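Local coordinates for probable cell division protein WhiA (Thermotoga maritima, PDB 3HYI) that probably takes part in cell division and chromosome segregation, binding DNA with a helix-turn-helix domain joined to a degenerate homing-endonuclease domain, at residues A[131-136]-A[169-174]. Sequence-based numbering, arbitrary orientation.
Sequences HYHLEI and KLYIKS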
loop_
_atom_site.group_PDB
_atom_site.type_symbol
_atom_site.label_atom_id
_atom_site.label_comp_id
_atom_site.label_asym_id
_atom_site.label_seq_id
_atom_site.Cartn_x
_atom_site.Cartn_y
_atom_site.Cartn_z
ATOM N N HIS A 131 -0.393 -1.907 -2.880
ATOM C CA HIS A 131 0.748 -2.253 -2.042
ATOM C C HIS A 131 1.669 -1.082 -1.838
ATOM O O HIS A 131 1.797 -0.225 -2.703
ATOM C CB HIS A 131 1.590 -3.349 -2.686
ATOM C CG HIS A 131 0.814 -4.556 -3.084
ATOM N ND1 HIS A 131 0.390 -4.787 -4.374
ATOM C CD2 HIS A 131 0.379 -5.601 -2.351
ATOM C CE1 HIS A 131 -0.273 -5.929 -4.416
ATOM N NE2 HIS A 131 -0.296 -6.443 -3.200
ATOM N N TYR A 132 2.340 -1.079 -0.695
ATOM C CA TYR A 132 3.492 -0.224 -0.495
ATOM C C TYR A 132 4.736 -1.080 -0.693
ATOM O O TYR A 132 5.133 -1.834 0.198
ATOM C CB TYR A 132 3.480 0.401 0.900
ATOM C CG TYR A 132 2.377 1.415 1.143
ATOM C CD1 TYR A 132 1.800 2.130 0.094
ATOM C CD2 TYR A 132 1.934 1.683 2.437
ATOM C CE1 TYR A 132 0.804 3.059 0.320
ATOM C CE2 TYR A 132 0.935 2.618 2.673
ATOM C CZ TYR A 132 0.375 3.304 1.608
ATOM O OH TYR A 132 -0.615 4.234 1.814
ATOM N N HIS A 133 5.337 -0.969 -1.875
ATOM C CA HIS A 133 6.510 -1.764 -2.209
ATOM C C HIS A 133 7.330 -1.141 -3.334
ATOM O O HIS A 133 6.831 -0.929 -4.439
ATOM C CB HIS A 133 6.093 -3.179 -2.614
ATOM C CG HIS A 133 7.233 -4.145 -2.692
ATOM N ND1 HIS A 133 7.927 -4.565 -1.578
ATOM C CD2 HIS A 133 7.791 -4.785 -3.747
ATOM C CE1 HIS A 133 8.866 -5.419 -1.942
ATOM N NE2 HIS A 133 8.806 -5.570 -3.253
ATOM N N LEU A 134 8.589 -0.854 -3.031
ATOM C CA LEU A 134 9.572 -0.470 -4.028
ATOM C C LEU A 134 10.779 -1.367 -3.815
ATOM O O LEU A 134 11.267 -1.488 -2.690
ATOM C CB LEU A 134 9.952 1.003 -3.877
ATOM C CG LEU A 134 10.930 1.538 -4.931
ATOM C CD1 LEU A 134 10.676 3.014 -5.218
ATOM C CD2 LEU A 134 12.381 1.303 -4.510
ATOM N N GLU A 135 11.248 -2.005 -4.885
ATOM C CA GLU A 135 12.336 -2.973 -4.774
ATOM C C GLU A 135 13.479 -2.685 -5.734
ATOM O O GLU A 135 13.290 -2.049 -6.765
ATOM C CB GLU A 135 11.817 -4.399 -5.002
ATOM C CG GLU A 135 11.187 -4.631 -6.367
ATOM C CD GLU A 135 10.815 -6.081 -6.596
ATOM O OE1 GLU A 135 10.233 -6.698 -5.681
ATOM O OE2 GLU A 135 11.098 -6.600 -7.697
ATOM N N ILE A 136 14.666 -3.158 -5.364
ATOM C CA ILE A 136 15.833 -3.156 -6.239
ATOM C C ILE A 136 16.479 -4.537 -6.188
ATOM O O ILE A 136 16.887 -5.002 -5.122
ATOM C CB ILE A 136 16.858 -2.084 -5.818
ATOM C CG1 ILE A 136 16.358 -0.691 -6.201
ATOM C CG2 ILE A 136 18.207 -2.337 -6.479
ATOM C CD1 ILE A 136 17.221 0.430 -5.656
ATOM N N LYS A 169 16.875 -9.063 -3.057
ATOM C CA LYS A 169 16.058 -7.860 -3.220
ATOM C C LYS A 169 16.239 -6.900 -2.052
ATOM O O LYS A 169 16.180 -7.307 -0.894
ATOM C CB LYS A 169 14.573 -8.225 -3.306
ATOM C CG LYS A 169 14.108 -8.741 -4.654
ATOM C CD LYS A 169 12.600 -8.970 -4.643
ATOM C CE LYS A 169 12.109 -9.530 -5.966
ATOM N NZ LYS A 169 10.647 -9.325 -6.147
ATOM N N LEU A 170 16.451 -5.626 -2.372
ATOM C CA LEU A 170 16.371 -4.548 -1.395
ATOM C C LEU A 170 14.976 -3.942 -1.536
ATOM O O LEU A 170 14.538 -3.677 -2.653
ATOM C CB LEU A 170 17.452 -3.503 -1.682
ATOM C CG LEU A 170 17.883 -2.589 -0.535
ATOM C CD1 LEU A 170 19.041 -1.705 -0.976
ATOM C CD2 LEU A 170 16.725 -1.743 -0.063
ATOM N N TYR A 171 14.270 -3.736 -0.425
ATOM C CA TYR A 171 12.895 -3.223 -0.496
ATOM C C TYR A 171 12.572 -2.124 0.516
ATOM O O TYR A 171 13.090 -2.114 1.631
ATOM C CB TYR A 171 11.875 -4.369 -0.386
ATOM C CG TYR A 171 11.709 -4.937 1.003
ATOM C CD1 TYR A 171 10.733 -4.441 1.866
ATOM C CD2 TYR A 171 12.522 -5.973 1.456
ATOM C CE1 TYR A 171 10.579 -4.956 3.142
ATOM C CE2 TYR A 171 12.371 -6.497 2.731
ATOM C CZ TYR A 171 11.399 -5.982 3.569
ATOM O OH TYR A 171 11.242 -6.497 4.835
ATOM N N ILE A 172 11.707 -1.203 0.094
ATOM C CA ILE A 172 11.186 -0.130 0.938
ATOM C C ILE A 172 9.675 -0.300 1.033
ATOM O O ILE A 172 8.996 -0.383 0.010
ATOM C CB ILE A 172 11.487 1.263 0.338
ATOM C CG1 ILE A 172 12.993 1.461 0.144
ATOM C CG2 ILE A 172 10.927 2.366 1.229
ATOM C CD1 ILE A 172 13.335 2.650 -0.727
ATOM N N LYS A 173 9.156 -0.353 2.258
ATOM C CA LYS A 173 7.723 -0.566 2.490
ATOM C C LYS A 173 6.994 0.660 3.055
ATOM O O LYS A 173 5.769 0.732 2.995
ATOM C CB LYS A 173 7.507 -1.766 3.415
ATOM C CG LYS A 173 8.154 -1.634 4.783
ATOM C CD LYS A 173 7.584 -2.629 5.773
ATOM C CE LYS A 173 7.959 -2.253 7.192
ATOM N NZ LYS A 173 7.606 -3.318 8.168
ATOM N N SER A 174 7.740 1.605 3.622
ATOM C CA SER A 174 7.167 2.868 4.079
ATOM C C SER A 174 6.835 3.751 2.879
ATOM O O SER A 174 7.711 4.048 2.070
ATOM C CB SER A 174 8.147 3.598 5.003
ATOM O OG SER A 174 7.772 4.953 5.180
#
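Glu135 and Lys169 meet across two neighbouring antiparallel strands, 134-138 and 168-172, the central pair of a four-stranded sheet in the LAGLIDADG-like domain, the fold WhiA shares with homing endonucleases. The polar contacts gather on the sheet face that carries His133, Glu135, Tyr171 and Lys169. Lys169, its chain extended beyond CG, slants across the carboxylate and sets NZ 2.7 Å from Glu135 OE1 in a salt bridge, approaching on the syn side but 21° out of the carboxylate plane. The anti lone pair of the same oxygen takes the N-H of His133 NE2 at 3.0 Å, and here OE1 lies almost in the imidazole plane. Glu135 reaches both partners with CG between its backbone N and carbonyl carbon (chi1 60°), while OE2 accepts a hydrogen bond from Asn137. Without the carboxylate, as with an alanine at Glu135, the Lys169 ammonium would probably lose this counter-charge and the His133 ring its in-plane anchor, leaving it freer to turn.

The His133 side chain also crosses that of Tyr171 at about a right angle, with His133 CE1 lying 3.5 Å from Tyr171 CB. On the other face, Leu134 and Ile172 run side by side, and Leu134 CD2 touches Ile172 CD1 at 4.1 Å. Ile136 and Leu170 lie beside them, and all four are buried; helix 108-122 packs against Leu134 and Ile136, and helix 175-184 against Leu134 and Ile172.

Leu134-Ile172 and Ile136-Leu170 are hydrogen-bonded pairs, each joined by two backbone bonds. Glu135-Tyr171, the non-hydrogen-bonded pair between them, brings its CA atoms to 4.3 Å, and two CA-H...O contacts flank it: Tyr171 CA lies 3.2 Å from Leu134 O, and Glu135 CA 3.1 Å from Leu170 O.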